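Local atomic coordinates of IPT/TIG domain-containing protein BACOVA_02650 (Bacteroides ovatus, PDB entry 5E7G), a protein that binds xyloglucan at the bacterial cell surface and probably captures this polysaccharide before it is transported into the periplasm for degradation. Residues S100-I105 and C183-A188; N126-Q131 and N160-I165; V43-Q48 and G81-E86. All coordinates share one frame; numbering follows the deposited sequence.

Interaction 1: residues S100-I105 and C183-A188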
loop_
_atom_site.group_PDB
_atom_site.type_symbol
_atom_site.label_atom_id
_atom_site.label_comp_id
_atom_site.label_asym_id
_atom_site.label_seq_id
_atom_site.Cartn_x
_atom_site.Cartn_y
_atom_site.Cartn_z
ATOM N N SER A 100 24.915 23.963 -8.358
ATOM C CA SER A 100 24.480 22.605 -8.648
ATOM C C SER A 100 22.957 22.515 -8.560
ATOM O O SER A 100 22.315 23.372 -7.952
ATOM C CB SER A 100 25.125 21.620 -7.677
ATOM O OG SER A 100 26.514 21.527 -7.915
ATOM N N PRO A 101 22.370 21.473 -9.168
ATOM C CA PRO A 101 20.918 21.284 -9.070
ATOM C C PRO A 101 20.456 21.064 -7.624
ATOM O O PRO A 101 21.215 20.545 -6.798
ATOM C CB PRO A 101 20.659 20.030 -9.920
ATOM C CG PRO A 101 21.903 19.827 -10.736
ATOM C CD PRO A 101 23.022 20.393 -9.930
ATOM N N ALA A 102 19.221 21.449 -7.330
ATOM C CA ALA A 102 18.690 21.357 -5.974
ATOM C C ALA A 102 18.529 19.899 -5.529
ATOM O O ALA A 102 18.148 19.044 -6.327
ATOM C CB ALA A 102 17.360 22.071 -5.888
ATOM N N PRO A 103 18.808 19.614 -4.248
ATOM C CA PRO A 103 18.644 18.255 -3.725
ATOM C C PRO A 103 17.180 17.866 -3.576
ATOM O O PRO A 103 16.330 18.743 -3.428
ATOM C CB PRO A 103 19.324 18.329 -2.362
ATOM C CG PRO A 103 19.110 19.736 -1.933
ATOM C CD PRO A 103 19.218 20.554 -3.188
ATOM N N TYR A 104 16.894 16.570 -3.627
ATOM C CA TYR A 104 15.563 16.064 -3.321
ATOM C C TYR A 104 15.716 14.772 -2.545
ATOM O O TYR A 104 16.745 14.101 -2.646
ATOM C CB TYR A 104 14.735 15.840 -4.591
ATOM C CG TYR A 104 15.246 14.725 -5.481
ATOM C CD1 TYR A 104 14.829 13.413 -5.295
ATOM C CD2 TYR A 104 16.136 14.989 -6.515
ATOM C CE1 TYR A 104 15.292 12.390 -6.109
ATOM C CE2 TYR A 104 16.604 13.978 -7.332
ATOM C CZ TYR A 104 16.183 12.678 -7.126
ATOM O OH TYR A 104 16.653 11.666 -7.939
ATOM N N ILE A 105 14.696 14.446 -1.755
ATOM C CA ILE A 105 14.659 13.198 -1.000
ATOM C C ILE A 105 13.460 12.375 -1.438
ATOM O O ILE A 105 12.323 12.848 -1.424
ATOM C CB ILE A 105 14.589 13.436 0.523
ATOM C CG1 ILE A 105 15.811 14.233 0.990
ATOM C CG2 ILE A 105 14.509 12.102 1.270
ATOM C CD1 ILE A 105 15.682 14.772 2.398
ATOM N N CYS A 183 21.771 21.714 1.750
ATOM C CA CYS A 183 22.816 21.880 0.741
ATOM C C CYS A 183 23.037 23.355 0.433
ATOM O O CYS A 183 22.248 24.207 0.841
ATOM C CB CYS A 183 22.458 21.122 -0.540
ATOM S SG CYS A 183 22.405 19.329 -0.349
ATOM N N TYR A 184 24.120 23.644 -0.282
ATOM C CA TYR A 184 24.453 25.008 -0.686
ATOM C C TYR A 184 23.326 25.627 -1.507
ATOM O O TYR A 184 22.906 26.754 -1.246
ATOM C CB TYR A 184 25.758 25.011 -1.489
ATOM C CG TYR A 184 26.276 26.381 -1.876
ATOM C CD1 TYR A 184 25.716 27.086 -2.935
ATOM C CD2 TYR A 184 27.345 26.955 -1.199
ATOM C CE1 TYR A 184 26.191 28.334 -3.298
ATOM C CE2 TYR A 184 27.831 28.200 -1.557
ATOM C CZ TYR A 184 27.247 28.886 -2.607
ATOM O OH TYR A 184 27.724 30.126 -2.969
ATOM N N THR A 185 22.841 24.883 -2.497
ATOM C CA THR A 185 21.817 25.384 -3.411
ATOM C C THR A 185 20.491 25.601 -2.695
ATOM O O THR A 185 19.827 26.613 -2.903
ATOM C CB THR A 185 21.601 24.411 -4.596
ATOM O OG1 THR A 185 22.811 24.305 -5.357
ATOM C CG2 THR A 185 20.484 24.896 -5.521
ATOM N N SER A 186 20.116 24.639 -1.855
ATOM C CA SER A 186 18.854 24.678 -1.120
ATOM C C SER A 186 18.788 23.486 -0.158
ATOM O O SER A 186 19.779 22.787 0.042
ATOM C CB SER A 186 17.658 24.656 -2.079
ATOM O OG SER A 186 17.655 23.471 -2.854
ATOM N N SER A 187 17.618 23.256 0.425
ATOM C CA SER A 187 17.429 22.163 1.372
ATOM C C SER A 187 16.322 21.225 0.918
ATOM O O SER A 187 15.366 21.650 0.272
ATOM C CB SER A 187 17.105 22.720 2.750
ATOM O OG SER A 187 18.094 23.652 3.142
ATOM N N ALA A 188 16.461 19.947 1.254
ATOM C CA ALA A 188 15.442 18.952 0.934
ATOM C C ALA A 188 14.827 18.412 2.220
ATOM O O ALA A 188 15.518 18.272 3.230
ATOM C CB ALA A 188 16.030 17.827 0.110
HETATM O O HOH W 1 25.306 24.671 -5.683
#

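Interaction 2: residues N126-Q131 and N160-I165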
loop_
_atom_site.group_PDB
_atom_site.type_symbol
_atom_site.label_atom_id
_atom_site.label_comp_id
_atom_site.label_asym_id
_atom_site.label_seq_id
_atom_site.Cartn_x
_atom_site.Cartn_y
_atom_site.Cartn_z
ATOM N N ASN A 126 21.030 14.561 -6.213
ATOM C CA ASN A 126 21.683 15.862 -6.174
ATOM C C ASN A 126 22.108 16.240 -4.755
ATOM O O ASN A 126 21.972 17.393 -4.347
ATOM C CB ASN A 126 20.766 16.944 -6.755
ATOM C CG ASN A 126 20.234 16.589 -8.136
ATOM O OD1 ASN A 126 20.818 15.784 -8.865
ATOM N ND2 ASN A 126 19.116 17.197 -8.501
ATOM N N PHE A 127 22.631 15.277 -4.003
ATOM C CA PHE A 127 23.140 15.559 -2.666
ATOM C C PHE A 127 24.534 16.176 -2.746
ATOM O O PHE A 127 25.463 15.731 -2.074
ATOM C CB PHE A 127 23.165 14.287 -1.810
ATOM C CG PHE A 127 21.804 13.751 -1.472
ATOM C CD1 PHE A 127 20.743 14.606 -1.227
ATOM C CD2 PHE A 127 21.587 12.389 -1.399
ATOM C CE1 PHE A 127 19.499 14.111 -0.915
ATOM C CE2 PHE A 127 20.339 11.892 -1.089
ATOM C CZ PHE A 127 19.298 12.752 -0.846
ATOM N N TYR A 128 24.664 17.205 -3.574
ATOM C CA TYR A 128 25.914 17.932 -3.719
ATOM C C TYR A 128 26.058 18.940 -2.593
ATOM O O TYR A 128 25.074 19.561 -2.185
ATOM C CB TYR A 128 25.966 18.667 -5.068
ATOM C CG TYR A 128 25.711 17.795 -6.280
ATOM C CD1 TYR A 128 26.612 16.805 -6.648
ATOM C CD2 TYR A 128 24.584 17.981 -7.072
ATOM C CE1 TYR A 128 26.393 16.012 -7.757
ATOM C CE2 TYR A 128 24.357 17.190 -8.192
ATOM C CZ TYR A 128 25.268 16.210 -8.525
ATOM O OH TYR A 128 25.056 15.418 -9.627
ATOM N N GLU A 129 27.276 19.105 -2.093
ATOM C CA GLU A 129 27.582 20.225 -1.209
ATOM C C GLU A 129 26.733 20.206 0.065
ATOM O O GLU A 129 26.304 21.251 0.555
ATOM C CB GLU A 129 27.378 21.546 -1.967
ATOM C CG GLU A 129 28.156 21.613 -3.288
ATOM C CD GLU A 129 27.720 22.752 -4.194
ATOM O OE1 GLU A 129 28.600 23.402 -4.798
ATOM O OE2 GLU A 129 26.502 22.986 -4.319
ATOM N N VAL A 130 26.488 19.008 0.588
ATOM C CA VAL A 130 25.773 18.849 1.851
ATOM C C VAL A 130 26.492 19.609 2.964
ATOM O O VAL A 130 27.648 19.328 3.274
ATOM C CB VAL A 130 25.645 17.355 2.239
ATOM C CG1 VAL A 130 24.993 17.191 3.614
ATOM C CG2 VAL A 130 24.850 16.605 1.182
ATOM N N GLN A 131 25.800 20.576 3.552
ATOM C CA GLN A 131 26.356 21.364 4.647
ATOM C C GLN A 131 25.990 20.759 6.003
ATOM O O GLN A 131 26.859 20.535 6.849
ATOM C CB GLN A 131 25.860 22.809 4.555
ATOM C CG GLN A 131 26.323 23.531 3.296
ATOM C CD GLN A 131 25.648 24.873 3.109
ATOM O OE1 GLN A 131 24.649 25.177 3.764
ATOM N NE2 GLN A 131 26.191 25.686 2.207
ATOM N N ASN A 160 29.243 8.172 -3.631
ATOM C CA ASN A 160 29.902 8.773 -4.787
ATOM C C ASN A 160 28.931 9.275 -5.847
ATOM O O ASN A 160 29.278 10.150 -6.641
ATOM C CB ASN A 160 30.868 7.770 -5.418
ATOM C CG ASN A 160 32.044 7.449 -4.515
ATOM O OD1 ASN A 160 32.342 6.282 -4.256
ATOM N ND2 ASN A 160 32.715 8.485 -4.023
ATOM N N LYS A 161 27.719 8.729 -5.862
ATOM C CA LYS A 161 26.725 9.133 -6.846
ATOM C C LYS A 161 25.925 10.342 -6.375
ATOM O O LYS A 161 25.103 10.858 -7.119
ATOM C CB LYS A 161 25.770 7.980 -7.159
ATOM C CG LYS A 161 26.443 6.730 -7.697
ATOM C CD LYS A 161 25.412 5.739 -8.248
ATOM C CE LYS A 161 25.832 4.293 -8.022
ATOM N NZ LYS A 161 25.970 3.962 -6.564
ATOM N N TYR A 162 26.162 10.790 -5.143
ATOM C CA TYR A 162 25.400 11.902 -4.573
ATOM C C TYR A 162 23.909 11.566 -4.540
ATOM O O TYR A 162 23.061 12.443 -4.714
ATOM C CB TYR A 162 25.633 13.197 -5.366
ATOM C CG TYR A 162 27.085 13.623 -5.427
ATOM C CD1 TYR A 162 27.631 14.441 -4.441
ATOM C CD2 TYR A 162 27.912 13.200 -6.461
ATOM C CE1 TYR A 162 28.954 14.829 -4.487
ATOM C CE2 TYR A 162 29.236 13.581 -6.515
ATOM C CZ TYR A 162 29.755 14.397 -5.525
ATOM O OH TYR A 162 31.075 14.781 -5.572
ATOM N N SER A 163 23.602 10.294 -4.306
ATOM C CA SER A 163 22.227 9.802 -4.336
ATOM C C SER A 163 21.768 9.236 -2.995
ATOM O O SER A 163 20.565 9.046 -2.781
ATOM C CB SER A 163 22.081 8.725 -5.405
ATOM O OG SER A 163 22.776 7.543 -5.033
ATOM N N GLN A 164 22.724 8.969 -2.107
ATOM C CA GLN A 164 22.448 8.354 -0.807
ATOM C C GLN A 164 23.308 8.922 0.321
ATOM O O GLN A 164 24.532 8.979 0.208
ATOM C CB GLN A 164 22.669 6.840 -0.873
ATOM C CG GLN A 164 21.676 6.106 -1.753
ATOM C CD GLN A 164 21.798 4.598 -1.649
ATOM O OE1 GLN A 164 22.580 4.076 -0.858
ATOM N NE2 GLN A 164 21.015 3.888 -2.447
ATOM N N ILE A 165 22.658 9.328 1.409
ATOM C CA ILE A 165 23.350 9.745 2.619
ATOM C C ILE A 165 23.144 8.709 3.719
ATOM O O ILE A 165 22.048 8.584 4.264
ATOM C CB ILE A 165 22.864 11.120 3.130
ATOM C CG1 ILE A 165 22.966 12.174 2.025
ATOM C CG2 ILE A 165 23.684 11.550 4.360
ATOM C CD1 ILE A 165 22.427 13.554 2.421
#

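Interaction 3: residues V43-Q48 and G81-E86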
loop_
_atom_site.group_PDB
_atom_site.type_symbol
_atom_site.label_atom_id
_atom_site.label_comp_id
_atom_site.label_asym_id
_atom_site.label_seq_id
_atom_site.Cartn_x
_atom_site.Cartn_y
_atom_site.Cartn_z
ATOM N N VAL A 43 39.354 31.968 -21.989
ATOM C CA VAL A 43 38.544 32.048 -20.780
ATOM C C VAL A 43 38.318 30.660 -20.199
ATOM O O VAL A 43 38.103 29.695 -20.935
ATOM C CB VAL A 43 37.182 32.704 -21.043
ATOM C CG1 VAL A 43 36.374 32.795 -19.746
ATOM C CG2 VAL A 43 37.374 34.078 -21.646
ATOM N N TYR A 44 38.361 30.573 -18.875
ATOM C CA TYR A 44 38.135 29.316 -18.178
ATOM C C TYR A 44 37.167 29.509 -17.017
ATOM O O TYR A 44 37.204 30.537 -16.345
ATOM C CB TYR A 44 39.448 28.742 -17.640
ATOM C CG TYR A 44 40.591 28.696 -18.623
ATOM C CD1 TYR A 44 41.381 29.812 -18.845
ATOM C CD2 TYR A 44 40.903 27.523 -19.300
ATOM C CE1 TYR A 44 42.439 29.771 -19.726
ATOM C CE2 TYR A 44 41.962 27.469 -20.184
ATOM C CZ TYR A 44 42.730 28.597 -20.392
ATOM O OH TYR A 44 43.790 28.552 -21.274
ATOM N N ILE A 45 36.310 28.518 -16.790
ATOM C CA ILE A 45 35.446 28.477 -15.613
ATOM C C ILE A 45 35.540 27.092 -14.996
ATOM O O ILE A 45 35.448 26.087 -15.699
ATOM C CB ILE A 45 33.967 28.789 -15.942
ATOM C CG1 ILE A 45 33.830 30.147 -16.645
ATOM C CG2 ILE A 45 33.133 28.757 -14.659
ATOM C CD1 ILE A 45 32.412 30.481 -17.068
ATOM N N ASN A 46 35.710 27.044 -13.679
ATOM C CA ASN A 46 35.915 25.782 -12.980
ATOM C C ASN A 46 37.032 24.951 -13.619
ATOM O O ASN A 46 36.900 23.738 -13.799
ATOM C CB ASN A 46 34.606 24.983 -12.932
ATOM C CG ASN A 46 33.582 25.599 -11.998
ATOM O OD1 ASN A 46 33.887 26.533 -11.255
ATOM N ND2 ASN A 46 32.366 25.062 -12.009
ATOM N N ASP A 47 38.128 25.628 -13.959
ATOM C CA ASP A 47 39.315 24.996 -14.542
ATOM C C ASP A 47 39.017 24.331 -15.892
ATOM O O ASP A 47 39.773 23.474 -16.347
ATOM C CB ASP A 47 39.918 23.979 -13.557
ATOM C CG ASP A 47 40.591 24.643 -12.357
ATOM O OD1 ASP A 47 41.234 25.703 -12.535
ATOM O OD2 ASP A 47 40.479 24.106 -11.237
ATOM N N GLN A 48 37.933 24.749 -16.540
ATOM C CA GLN A 48 37.550 24.209 -17.843
ATOM C C GLN A 48 37.501 25.292 -18.910
ATOM O O GLN A 48 36.955 26.368 -18.690
ATOM C CB GLN A 48 36.184 23.534 -17.768
ATOM C CG GLN A 48 36.119 22.297 -16.909
ATOM C CD GLN A 48 34.691 21.958 -16.531
ATOM O OE1 GLN A 48 33.877 21.601 -17.380
ATOM N NE2 GLN A 48 34.374 22.095 -15.253
ATOM N N GLY A 81 36.673 26.917 -7.979
ATOM C CA GLY A 81 35.478 27.671 -8.317
ATOM C C GLY A 81 35.769 29.116 -8.666
ATOM O O GLY A 81 35.450 30.027 -7.899
ATOM N N GLU A 82 36.369 29.321 -9.834
ATOM C CA GLU A 82 36.734 30.657 -10.287
ATOM C C GLU A 82 36.617 30.767 -11.797
ATOM O O GLU A 82 36.680 29.766 -12.515
ATOM C CB GLU A 82 38.164 31.010 -9.855
ATOM C CG GLU A 82 39.257 30.348 -10.712
ATOM C CD GLU A 82 40.666 30.624 -10.213
ATOM O OE1 GLU A 82 40.810 31.288 -9.161
ATOM O OE2 GLU A 82 41.630 30.178 -10.884
ATOM N N ILE A 83 36.438 31.995 -12.270
ATOM C CA ILE A 83 36.589 32.288 -13.679
ATOM C C ILE A 83 38.011 32.816 -13.880
ATOM O O ILE A 83 38.484 33.649 -13.108
ATOM C CB ILE A 83 35.530 33.292 -14.179
ATOM C CG1 ILE A 83 35.700 33.546 -15.674
ATOM C CG2 ILE A 83 35.589 34.600 -13.399
ATOM C CD1 ILE A 83 34.518 34.264 -16.298
ATOM N N ARG A 84 38.700 32.288 -14.887
ATOM C CA ARG A 84 40.081 32.663 -15.167
ATOM C C ARG A 84 40.181 33.271 -16.562
ATOM O O ARG A 84 39.685 32.697 -17.535
ATOM C CB ARG A 84 41.011 31.445 -15.034
ATOM C CG ARG A 84 42.458 31.677 -15.476
ATOM C CD ARG A 84 43.232 30.367 -15.485
ATOM N NE ARG A 84 44.658 30.538 -15.756
ATOM C CZ ARG A 84 45.591 30.666 -14.819
ATOM N NH1 ARG A 84 45.265 30.660 -13.528
ATOM N NH2 ARG A 84 46.861 30.807 -15.177
ATOM N N ILE A 85 40.813 34.436 -16.650
ATOM C CA ILE A 85 41.001 35.119 -17.923
ATOM C C ILE A 85 42.482 35.253 -18.241
ATOM O O ILE A 85 43.280 35.636 -17.385
ATOM C CB ILE A 85 40.326 36.506 -17.915
ATOM C CG1 ILE A 85 38.807 36.330 -17.947
ATOM C CG2 ILE A 85 40.773 37.339 -19.114
ATOM C CD1 ILE A 85 38.028 37.618 -17.786
ATOM N N GLU A 86 42.833 34.913 -19.478
ATOM C CA GLU A 86 44.192 35.070 -19.987
ATOM C C GLU A 86 44.219 36.066 -21.141
ATOM O O GLU A 86 43.522 35.890 -22.148
ATOM C CB GLU A 86 44.765 33.725 -20.447
ATOM C CG GLU A 86 45.090 32.752 -19.317
ATOM C CD GLU A 86 45.553 31.399 -19.834
ATOM O OE1 GLU A 86 45.567 31.203 -21.074
ATOM O OE2 GLU A 86 45.902 30.533 -19.002
HETATM O O HOH W 2 38.599 28.469 -14.154
HETATM O O HOH W 3 41.226 28.459 -13.196
#

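Interaction 1: residues S100-I105 and C183-A188
P103 and A188 meet where two edge strands of an immunoglobulin-like IPT/TIG beta-sandwich come together: strand 104-109 borders one sheet and strand 187-193 the other. The pyrrolidine ring of P103 lies against the turn that leads into strand 187-193. Its CG reaches the sulfur of C183 at 3.7 Å (P103 CG to C183 SG), while its CD comes to 3.3 Å from S186 OG. With no N-H to leave without a partner, a proline suits this place just ahead of the strand, and its compact ring offers hydrocarbon to the thiol and to the methyl of A188. That methyl is small enough to let the two chains approach closely. A188 CB faces the other segment and stands 3.7 Å from P103 O and 3.7 Å from I105 CG1, so it is held between the proline and the isoleucine. The terminal methyl of I105 reaches on past it to the A188 carbonyl.

The turn itself is closed by a backbone bond from C183 N to S186 O, and T185 at its tip supplies the polar link. The two branches of T185 divide the work. The methyl CG2 packs 4.0 Å from A102 CA, whereas OG1, held anti to the carbonyl carbon (chi1 -62°), donates a hydrogen bond to the backbone oxygen of S100. A water that accepts from S100 N also lies close to this hydroxyl. The T185 OG1 to S100 O bond is 2.8 Å long, and the hydroxyl approaches from above the carbonyl plane, 38° out of it.

Interaction 2: residues N126-Q131 and N160-I165
Y162 and F127 are joined by the backbone bond of this contact, which runs from F127 N to Y162 O (3.0 Å) and is nearly straight, with an angle of 166° at the hydrogen. F127 is the centre of an inverse gamma turn, a tight bend that presents its N-H to the carbonyl and sends its side chain inward. The Y162 ring meets that of Y128 obliquely, the planes 45° apart and the centroids separated by 4.6 Å. Atom CD1 of Y128 rests over one face of the Y162 ring, 3.4 Å from Y162 CD1, and F127 O lies at the edge of the same ring. Two broad aromatic side chains can thus cover each other in a loop region that is only partly buried.

The CB of S163 points away from the other segment, but its carbonyl oxygen comes to 3.3 Å from F127 CE2. Next, the backbone N of Q164, hydrogen-bonded to N159 OD1, lies at the edge of the phenyl ring. I165 completes the walk with a CH-pi contact: its CD1 sits over a face of F127, 4.1 Å from the ring centroid, and also touches V130 CG2. The two side chains cross at a slant, a purely apolar contact that suits the buried pair. Strands 130-136 and 164-168 belong to opposing sheets of the beta-sandwich, and F127 packs between them on V122 of strand 119-125 and V181 of strand 178-183.

Interaction 3: residues V43-Q48 and G81-E86
E82 O is gripped by two donors: N46 N across the contact, at 3.1 Å, and a water, 2.8 Å from E82 O, that in turn accepts from D47 N. A second water donates to D47 OD1 and to E82 OE2, which probably eases the approach of two like charges; K80 lies by both, its backbone N bonding D47 OD2 and its amine forming a long, weak ion pair with E82 OE2. N46 and D47 are the central residues of a type I' turn from I45 to Q48, whose positive phi angles asparagine and aspartate tolerate better than most residues. Y44 and R84 form the antiparallel hydrogen-bonded pair, Y44 N to R84 O at 2.8 Å and R84 N to Y44 O at 2.7 Å.

Strands 42-45 and 82-86 are the two inner strands of a four-stranded sheet in the first IPT/TIG immunoglobulin-like domain. V43, I45 and I83 share its inner face, where I45 CG1 meets I83 CG1 at 4.0 Å and I83 goes on to I9, I30 and V32; branched aliphatic chains suit both strand and core. On the other face the extended R84 runs beside the Y44 ring, its CD 3.9 Å from Y44 CD1. R84 NE forms a weak salt bridge with E86 OE2, while E86 OE1 lies at the edge of the tyrosine ring, 3.2 Å from Y44 OH.

How the interactions relate
Along the chain, interaction 3 closes first, and interaction 2 then falls wholly between the two segments of interaction 1. Interactions 1 and 2 belong to the second immunoglobulin-like domain and involve the same pair of facing sheets; their centres are 9 Å apart and they touch directly, with a probable hydrogen bond from N126 ND2 to A102 O. Interaction 3 lies in the preceding domain, its centre 24 and 25 Å from the other two, with nearest atoms about 8 Å away. The glycan and calcium sites belong to the C-terminal domain, consistent with these beta-sandwiches serving as spacers between the lipid-anchored N-terminus of the natural lipoprotein and the xyloglucan-binding end.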